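Local coordinates for response regulator receiver protein (Paraburkholderia phymatum, PDB 5TE9) that probably relays a two-component signal by taking a phosphoryl group onto a receiver-domain aspartate, as CheY-like response regulators do, at residues I18-V23 with N44-A49; M31-A36 with K129-T134; V103-T108 with N124-K129. One frame throughout, in Å; residues are numbered along the deposited sequence.

Contact 1. Residues I18-V23 with N44-A49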
loop_
_atom_site.group_PDB
_atom_site.type_symbol
_atom_site.label_atom_id
_atom_site.label_comp_id
_atom_site.label_asym_id
_atom_site.label_seq_id
_atom_site.Cartn_x
_atom_site.Cartn_y
_atom_site.Cartn_z
ATOM N N ILE A 18 8.371 -2.501 -9.752
ATOM C CA ILE A 18 9.555 -1.652 -9.607
ATOM C C ILE A 18 10.341 -2.036 -8.358
ATOM O O ILE A 18 9.779 -2.211 -7.265
ATOM C CB ILE A 18 9.195 -0.152 -9.604
ATOM C CG1 ILE A 18 8.306 0.238 -8.433
ATOM C CG2 ILE A 18 8.573 0.258 -10.920
ATOM C CD1 ILE A 18 8.847 1.437 -7.672
ATOM N N HIS A 19 11.656 -2.173 -8.528
ATOM C CA HIS A 19 12.567 -2.398 -7.420
ATOM C C HIS A 19 12.947 -1.069 -6.784
ATOM O O HIS A 19 12.966 -0.022 -7.435
ATOM C CB HIS A 19 13.832 -3.132 -7.871
ATOM C CG HIS A 19 13.580 -4.476 -8.480
ATOM N ND1 HIS A 19 14.439 -5.543 -8.303
ATOM C CD2 HIS A 19 12.586 -4.921 -9.281
ATOM C CE1 HIS A 19 13.978 -6.589 -8.967
ATOM N NE2 HIS A 19 12.852 -6.239 -9.562
ATOM N N ILE A 20 13.262 -1.133 -5.499
ATOM C CA ILE A 20 13.576 0.022 -4.680
ATOM C C ILE A 20 15.017 -0.110 -4.204
ATOM O O ILE A 20 15.415 -1.168 -3.705
ATOM C CB ILE A 20 12.587 0.114 -3.509
ATOM C CG1 ILE A 20 11.175 0.321 -4.056
ATOM C CG2 ILE A 20 12.972 1.224 -2.539
ATOM C CD1 ILE A 20 10.087 0.219 -3.010
ATOM N N LEU A 21 15.808 0.951 -4.377
ATOM C CA LEU A 21 17.202 0.984 -3.932
ATOM C C LEU A 21 17.335 1.964 -2.777
ATOM O O LEU A 21 17.065 3.161 -2.934
ATOM C CB LEU A 21 18.155 1.370 -5.064
ATOM C CG LEU A 21 19.648 1.437 -4.663
ATOM C CD1 LEU A 21 20.216 0.068 -4.256
ATOM C CD2 LEU A 21 20.499 2.044 -5.770
ATOM N N LEU A 22 17.730 1.461 -1.623
ATOM C CA LEU A 22 17.860 2.266 -0.418
ATOM C C LEU A 22 19.344 2.425 -0.164
ATOM O O LEU A 22 20.045 1.438 0.080
ATOM C CB LEU A 22 17.160 1.624 0.779
ATOM C CG LEU A 22 17.476 2.230 2.146
ATOM C CD1 LEU A 22 17.016 3.642 2.238
ATOM C CD2 LEU A 22 16.797 1.427 3.203
ATOM N N VAL A 23 19.812 3.663 -0.257
ATOM C CA VAL A 23 21.205 4.005 -0.052
ATOM C C VAL A 23 21.246 4.672 1.314
ATOM O O VAL A 23 21.023 5.868 1.452
ATOM C CB VAL A 23 21.741 4.909 -1.163
ATOM C CG1 VAL A 23 23.241 4.992 -1.085
ATOM C CG2 VAL A 23 21.345 4.361 -2.527
ATOM N N ASN A 44 7.556 -5.060 -3.329
ATOM C CA ASN A 44 8.589 -4.429 -4.145
ATOM C C ASN A 44 9.961 -4.859 -3.640
ATOM O O ASN A 44 10.282 -4.600 -2.474
ATOM C CB ASN A 44 8.463 -2.903 -4.088
ATOM C CG ASN A 44 7.172 -2.407 -4.672
ATOM O OD1 ASN A 44 6.186 -2.224 -3.964
ATOM N ND2 ASN A 44 7.162 -2.194 -5.974
ATOM N N PRO A 45 10.783 -5.524 -4.458
ATOM C CA PRO A 45 12.143 -5.875 -4.015
ATOM C C PRO A 45 12.872 -4.668 -3.454
ATOM O O PRO A 45 12.980 -3.639 -4.120
ATOM C CB PRO A 45 12.821 -6.383 -5.293
ATOM C CG PRO A 45 11.711 -6.803 -6.182
ATOM C CD PRO A 45 10.508 -5.964 -5.837
ATOM N N LEU A 46 13.342 -4.774 -2.223
ATOM C CA LEU A 46 14.120 -3.725 -1.582
ATOM C C LEU A 46 15.600 -4.083 -1.636
ATOM O O LEU A 46 16.011 -5.124 -1.108
ATOM C CB LEU A 46 13.668 -3.538 -0.137
ATOM C CG LEU A 46 14.558 -2.602 0.678
ATOM C CD1 LEU A 46 14.639 -1.151 0.093
ATOM C CD2 LEU A 46 14.007 -2.599 2.076
ATOM N N HIS A 47 16.396 -3.228 -2.273
ATOM C CA HIS A 47 17.842 -3.398 -2.336
ATOM C C HIS A 47 18.536 -2.318 -1.517
ATOM O O HIS A 47 18.047 -1.191 -1.412
ATOM C CB HIS A 47 18.335 -3.333 -3.774
ATOM C CG HIS A 47 17.703 -4.340 -4.678
ATOM N ND1 HIS A 47 18.343 -5.496 -5.064
ATOM C CD2 HIS A 47 16.497 -4.355 -5.291
ATOM C CE1 HIS A 47 17.564 -6.180 -5.880
ATOM N NE2 HIS A 47 16.433 -5.515 -6.028
ATOM N N VAL A 48 19.695 -2.655 -0.950
ATOM C CA VAL A 48 20.366 -1.773 -0.005
ATOM C C VAL A 48 21.821 -1.623 -0.407
ATOM O O VAL A 48 22.490 -2.616 -0.716
ATOM C CB VAL A 48 20.250 -2.298 1.437
ATOM C CG1 VAL A 48 20.987 -1.397 2.400
ATOM C CG2 VAL A 48 18.763 -2.436 1.834
ATOM N N ALA A 49 22.303 -0.377 -0.422
ATOM C CA ALA A 49 23.718 -0.064 -0.536
ATOM C C ALA A 49 24.097 0.789 0.664
ATOM O O ALA A 49 23.370 1.729 1.011
ATOM C CB ALA A 49 24.027 0.665 -1.845
#

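Contact 2. Residues M31-A36 with K129-T134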
loop_
_atom_site.group_PDB
_atom_site.type_symbol
_atom_site.label_atom_id
_atom_site.label_comp_id
_atom_site.label_asym_id
_atom_site.label_seq_id
_atom_site.Cartn_x
_atom_site.Cartn_y
_atom_site.Cartn_z
ATOM N N MET A 31 17.253 -1.306 9.076
ATOM C CA MET A 31 16.420 -2.311 9.722
ATOM C C MET A 31 14.957 -1.873 9.763
ATOM O O MET A 31 14.058 -2.674 9.500
ATOM C CB MET A 31 16.952 -2.588 11.130
ATOM C CG MET A 31 17.018 -4.063 11.487
ATOM S SD MET A 31 17.385 -5.084 10.048
ATOM C CE MET A 31 16.113 -6.341 10.219
ATOM N N ILE A 32 14.711 -0.595 10.062
ATOM C CA ILE A 32 13.351 -0.065 10.129
ATOM C C ILE A 32 12.634 -0.214 8.791
ATOM O O ILE A 32 11.458 -0.601 8.736
ATOM C CB ILE A 32 13.389 1.402 10.593
ATOM C CG1 ILE A 32 13.782 1.464 12.069
ATOM C CG2 ILE A 32 12.058 2.103 10.313
ATOM C CD1 ILE A 32 14.317 2.803 12.494
ATOM N N THR A 33 13.330 0.068 7.693
ATOM C CA THR A 33 12.698 -0.040 6.390
ATOM C C THR A 33 12.460 -1.498 6.010
ATOM O O THR A 33 11.399 -1.835 5.475
ATOM C CB THR A 33 13.551 0.677 5.351
ATOM O OG1 THR A 33 13.742 2.044 5.759
ATOM C CG2 THR A 33 12.869 0.644 4.012
ATOM N N ARG A 34 13.424 -2.379 6.297
ATOM C CA ARG A 34 13.266 -3.798 5.978
ATOM C C ARG A 34 12.049 -4.383 6.672
ATOM O O ARG A 34 11.230 -5.070 6.049
ATOM C CB ARG A 34 14.525 -4.574 6.377
ATOM C CG ARG A 34 15.532 -4.726 5.250
ATOM C CD ARG A 34 16.852 -5.335 5.716
ATOM N NE ARG A 34 17.808 -5.409 4.614
ATOM C CZ ARG A 34 19.117 -5.593 4.761
ATOM N NH1 ARG A 34 19.640 -5.723 5.976
ATOM N NH2 ARG A 34 19.908 -5.646 3.695
ATOM N N GLU A 35 11.919 -4.114 7.971
ATOM C CA GLU A 35 10.802 -4.641 8.736
ATOM C C GLU A 35 9.487 -4.016 8.305
ATOM O O GLU A 35 8.457 -4.695 8.326
ATOM C CB GLU A 35 11.049 -4.422 10.226
ATOM C CG GLU A 35 12.169 -5.280 10.759
ATOM C CD GLU A 35 12.687 -4.807 12.104
ATOM O OE1 GLU A 35 11.906 -4.194 12.875
ATOM O OE2 GLU A 35 13.888 -5.039 12.372
ATOM N N ALA A 36 9.499 -2.735 7.915
ATOM C CA ALA A 36 8.285 -2.091 7.415
ATOM C C ALA A 36 7.787 -2.778 6.149
ATOM O O ALA A 36 6.612 -3.146 6.055
ATOM C CB ALA A 36 8.539 -0.606 7.154
ATOM N N LYS A 129 14.036 10.871 7.744
ATOM C CA LYS A 129 14.227 9.475 8.059
ATOM C C LYS A 129 13.916 9.246 9.533
ATOM O O LYS A 129 13.892 10.193 10.326
ATOM C CB LYS A 129 15.653 9.063 7.707
ATOM C CG LYS A 129 16.644 9.373 8.753
ATOM C CD LYS A 129 17.974 8.756 8.405
ATOM C CE LYS A 129 18.850 9.743 7.670
ATOM N NZ LYS A 129 20.286 9.407 7.841
ATOM N N PRO A 130 13.655 7.997 9.947
ATOM C CA PRO A 130 13.747 6.752 9.181
ATOM C C PRO A 130 12.540 6.533 8.311
ATOM O O PRO A 130 11.514 7.151 8.512
ATOM C CB PRO A 130 13.835 5.685 10.261
ATOM C CG PRO A 130 13.015 6.246 11.359
ATOM C CD PRO A 130 13.204 7.747 11.326
ATOM N N VAL A 131 12.687 5.640 7.344
ATOM C CA VAL A 131 11.613 5.335 6.411
ATOM C C VAL A 131 10.911 4.098 6.954
ATOM O O VAL A 131 11.168 2.964 6.553
ATOM C CB VAL A 131 12.129 5.136 4.992
ATOM C CG1 VAL A 131 10.975 4.669 4.081
ATOM C CG2 VAL A 131 12.740 6.430 4.502
ATOM N N ASP A 132 9.989 4.326 7.885
ATOM C CA ASP A 132 9.012 3.314 8.247
ATOM C C ASP A 132 7.902 3.300 7.198
ATOM O O ASP A 132 7.953 4.015 6.198
ATOM C CB ASP A 132 8.473 3.584 9.649
ATOM C CG ASP A 132 7.501 4.725 9.673
ATOM O OD1 ASP A 132 6.515 4.648 10.438
ATOM O OD2 ASP A 132 7.707 5.679 8.891
ATOM N N PHE A 133 6.875 2.482 7.422
ATOM C CA PHE A 133 5.846 2.310 6.400
ATOM C C PHE A 133 5.051 3.593 6.196
ATOM O O PHE A 133 4.696 3.930 5.065
ATOM C CB PHE A 133 4.919 1.148 6.763
ATOM C CG PHE A 133 3.880 0.848 5.714
ATOM C CD1 PHE A 133 4.249 0.307 4.490
ATOM C CD2 PHE A 133 2.545 1.092 5.957
ATOM C CE1 PHE A 133 3.304 0.012 3.527
ATOM C CE2 PHE A 133 1.578 0.810 4.994
ATOM C CZ PHE A 133 1.966 0.265 3.777
ATOM N N THR A 134 4.778 4.326 7.273
ATOM C CA THR A 134 4.079 5.600 7.142
ATOM C C THR A 134 4.826 6.552 6.212
ATOM O O THR A 134 4.251 7.076 5.247
ATOM C CB THR A 134 3.887 6.243 8.510
ATOM O OG1 THR A 134 2.934 5.487 9.256
ATOM C CG2 THR A 134 3.350 7.636 8.340
HETATM O O HOH W 1 15.131 4.190 6.676
#

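Contact 3. Residues V103-T108 with N124-K129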
loop_
_atom_site.group_PDB
_atom_site.type_symbol
_atom_site.label_atom_id
_atom_site.label_comp_id
_atom_site.label_asym_id
_atom_site.label_seq_id
_atom_site.Cartn_x
_atom_site.Cartn_y
_atom_site.Cartn_z
ATOM N N VAL A 103 14.222 9.955 -7.265
ATOM C CA VAL A 103 15.130 10.025 -6.126
ATOM C C VAL A 103 14.425 10.747 -4.989
ATOM O O VAL A 103 13.886 11.848 -5.176
ATOM C CB VAL A 103 16.447 10.746 -6.477
ATOM C CG1 VAL A 103 17.454 10.655 -5.316
ATOM C CG2 VAL A 103 17.038 10.193 -7.747
ATOM N N VAL A 104 14.425 10.121 -3.818
ATOM C CA VAL A 104 13.987 10.738 -2.577
ATOM C C VAL A 104 15.221 10.903 -1.705
ATOM O O VAL A 104 15.967 9.940 -1.499
ATOM C CB VAL A 104 12.923 9.880 -1.875
ATOM C CG1 VAL A 104 12.782 10.287 -0.422
ATOM C CG2 VAL A 104 11.600 9.981 -2.608
ATOM N N VAL A 105 15.447 12.113 -1.214
ATOM C CA VAL A 105 16.596 12.414 -0.366
ATOM C C VAL A 105 16.149 12.351 1.082
ATOM O O VAL A 105 15.117 12.924 1.446
ATOM C CB VAL A 105 17.187 13.795 -0.699
ATOM C CG1 VAL A 105 18.258 14.183 0.321
ATOM C CG2 VAL A 105 17.746 13.805 -2.113
ATOM N N LEU A 106 16.909 11.645 1.902
ATOM C CA LEU A 106 16.604 11.544 3.314
ATOM C C LEU A 106 17.173 12.740 4.054
ATOM O O LEU A 106 18.351 13.071 3.901
ATOM C CB LEU A 106 17.189 10.264 3.889
ATOM C CG LEU A 106 16.653 8.997 3.255
ATOM C CD1 LEU A 106 17.203 7.780 3.988
ATOM C CD2 LEU A 106 15.146 9.065 3.332
ATOM N N THR A 107 16.340 13.382 4.853
ATOM C CA THR A 107 16.778 14.423 5.761
ATOM C C THR A 107 16.678 13.895 7.179
ATOM O O THR A 107 15.963 12.931 7.446
ATOM C CB THR A 107 15.927 15.683 5.602
ATOM O OG1 THR A 107 14.566 15.384 5.946
ATOM C CG2 THR A 107 15.984 16.166 4.162
ATOM N N THR A 108 17.412 14.515 8.090
ATOM C CA THR A 108 17.417 14.010 9.452
ATOM C C THR A 108 16.399 14.708 10.338
ATOM O O THR A 108 16.198 14.281 11.480
ATOM C CB THR A 108 18.819 14.138 10.069
ATOM O OG1 THR A 108 19.164 15.519 10.206
ATOM C CG2 THR A 108 19.850 13.460 9.189
ATOM N N ASN A 124 9.002 17.726 -3.232
ATOM C CA ASN A 124 8.391 16.488 -2.759
ATOM C C ASN A 124 9.402 15.357 -2.581
ATOM O O ASN A 124 9.124 14.400 -1.849
ATOM C CB ASN A 124 7.290 16.062 -3.734
ATOM C CG ASN A 124 7.771 16.023 -5.180
ATOM O OD1 ASN A 124 8.718 16.723 -5.550
ATOM N ND2 ASN A 124 7.117 15.208 -6.005
ATOM N N CYS A 125 10.567 15.447 -3.222
ATOM C CA CYS A 125 11.533 14.358 -3.223
ATOM C C CYS A 125 12.387 14.339 -1.958
ATOM O O CYS A 125 13.558 13.964 -2.011
ATOM C CB CYS A 125 12.424 14.461 -4.462
ATOM S SG CYS A 125 11.513 14.390 -6.025
ATOM N N TYR A 126 11.818 14.740 -0.825
ATOM C CA TYR A 126 12.514 14.776 0.453
ATOM C C TYR A 126 11.575 14.254 1.525
ATOM O O TYR A 126 10.407 14.651 1.569
ATOM C CB TYR A 126 12.962 16.197 0.816
ATOM C CG TYR A 126 13.914 16.807 -0.179
ATOM C CD1 TYR A 126 13.442 17.475 -1.300
ATOM C CD2 TYR A 126 15.285 16.706 -0.004
ATOM C CE1 TYR A 126 14.301 18.016 -2.219
ATOM C CE2 TYR A 126 16.155 17.247 -0.914
ATOM C CZ TYR A 126 15.658 17.903 -2.021
ATOM O OH TYR A 126 16.530 18.440 -2.932
ATOM N N ILE A 127 12.074 13.351 2.374
ATOM C CA ILE A 127 11.340 12.911 3.551
ATOM C C ILE A 127 12.329 12.699 4.679
ATOM O O ILE A 127 13.497 12.368 4.459
ATOM C CB ILE A 127 10.517 11.620 3.353
ATOM C CG1 ILE A 127 11.419 10.441 3.059
ATOM C CG2 ILE A 127 9.457 11.769 2.278
ATOM C CD1 ILE A 127 10.826 9.160 3.562
ATOM N N THR A 128 11.849 12.904 5.894
ATOM C CA THR A 128 12.679 12.719 7.063
ATOM C C THR A 128 12.858 11.235 7.331
ATOM O O THR A 128 11.951 10.429 7.109
ATOM C CB THR A 128 12.041 13.421 8.247
ATOM O OG1 THR A 128 11.705 14.752 7.836
ATOM C CG2 THR A 128 13.003 13.498 9.411
ATOM N N LYS A 129 14.036 10.871 7.744
ATOM C CA LYS A 129 14.227 9.475 8.059
ATOM C C LYS A 129 13.916 9.246 9.533
ATOM O O LYS A 129 13.892 10.193 10.326
ATOM C CB LYS A 129 15.653 9.063 7.707
ATOM C CG LYS A 129 16.644 9.373 8.753
ATOM C CD LYS A 129 17.974 8.756 8.405
ATOM C CE LYS A 129 18.850 9.743 7.670
ATOM N NZ LYS A 129 20.286 9.407 7.841
#

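Contact 1. Residues I18-V23 with N44-A49
H19 and H47 meet rim to rim where strand 46-49 runs parallel to strand 19-23, at 25° between the short axes. Their ring planes lie within 14° of each other, neither ring over the other's face, and ND1 of H19 reaches NE2 of H47 at 3.0 Å; either nitrogen could be the donor. P45 rides over one face of the H19 ring, its CG 3.5 Å from the ring centroid in a CH-pi contact, so the imidazole is held flat between a nitrogen at its edge and a proline on its face. Just before P45, the amide of N44 meets the backbone of I18: ND2 gives a hydrogen bond of 2.9 Å to I18 O, in the carbonyl plane and on a lone pair, while OD1 takes the backbone N-H of V150 of the second subunit. On the sheet face of I20, L22, L46 and V48, L46 stretches CD1 across to L22 CB (3.8 Å) and I20 CG2; with CG anti to the backbone N (chi1 172°), the branch leans over the neighbouring strand. Four backbone bonds, beginning with I20 N to P45 O and ending with A49 N to L22 O, join the two strands of the beta-alpha-beta unit. An N-H...N bond needs one bare imidazole nitrogen, so at least one of the two rings is probably neutral.

Contact 2. Residues M31-A36 with K129-T134
Helix 27-39 presents its I32, T33 and A36 side to the loop that leads into helix 133-142, with T33 and A36 drawing their CA atoms to within 5.3 Å of D132 CA and 5.1 Å of F133 CA respectively. The polar grip is T33 OG1, which donates to V131 O at 2.8 Å; the hydroxyl stands 28° out of the carbonyl plane. With OG1 beside its own backbone N (chi1 -56°), T33 points the oxygen across the gap and also keeps a weak bond to D29 O, one turn back in the helix. A water completes the link: it donates to T33 OG1 (2.7 Å) and accepts from V131 N (2.9 Å), so V131 O is held by the hydroxyl directly and V131 N through the water. Beside this grip I32 forks over the loop. Its CD1 lies 3.7 Å from P130 CB, obliquely across the ring that follows the cis K129-P130 peptide, while CG2 rests 3.9 Å from D132 CB. One turn on, the methyl of A36 comes 3.5 Å from F133 N and also packs on F133 CB. D132 sends its carboxylate the other way, OD2 taking the N-H of R135 as N-cap of helix 133-142. The cis proline after K129 matches the lysine-proline pair of CheY-like receivers. F133 stacks on Y40 and packs on V137 of the second subunit, while T33 touches L46 of strand 46-49, so helix 27-39 lies between the I20, L22, L46 and V48 face of the sheet and the start of helix 133-142.

Contact 3. Residues V103-T108 with N124-K129
V105 and Y126 pair in the five-stranded parallel sheet of a CheY-like receiver fold, where edge strand 126-128 lies against strand 103-107 at 32°. The two side chains run next to each other in the same direction: V105 CB is 3.5 Å from Y126 CD2, and the ring leans over the valine, meeting it obliquely. Helix 110-119 covers this face, A116 touching both Y126 and T107. The face of V104, L106 and I127 is apolar. I127 takes the less usual position with CG1 between the backbone N and carbonyl carbon (chi1 64°), which carries CG1 to 3.7 Å from V104 CG1 and 4.0 Å from L106 CD2; V139 of helix 133-142 packs on V104 and I127. Just before Y126, C125 places CB close to V103 O. T128 lies crosswise to T107, and the T128 hydroxyl bonds E113 OE2 of helix 110-119, while T128 CG2 sits 3.6 Å from T107 O. Backbone bonds run from V105 N to C125 O, I127 N to V105 O, and T107 N to I127 O. K129 leaves the strand with CG in the same hindered torsion (chi1 84°) and a bend at chi3, so that its chain runs beside T108 and sets CE 4.2 Å from L106 CB. Its ammonium then forms a salt bridge with D77, the predicted phosphorylation site, here unmodified, as the conserved lysine of receiver domains does. Its own amide fixes the base of that arm: K129 N donates to T107 O at 2.8 Å.

From the N terminus, strand 19-23 leads into helix 27-39 and back to strand 46-49, and contact 1 closes that beta-alpha-beta loop. Contact 2 opens on the same helix, inside the loop of contact 1, and closes only at 129-134, so the two cross. They also touch, L46 CD2 lying 3.9 Å from T33 CG2. Contact 3 is in series with contact 1 and nested within the long loop of contact 2, sharing K129 with it; V131 CG2 packs on L106 CD2. Contacts 1 and 3 join strands toward the two outer sides of one sheet, while contact 2 ties the first helix to the start of the last.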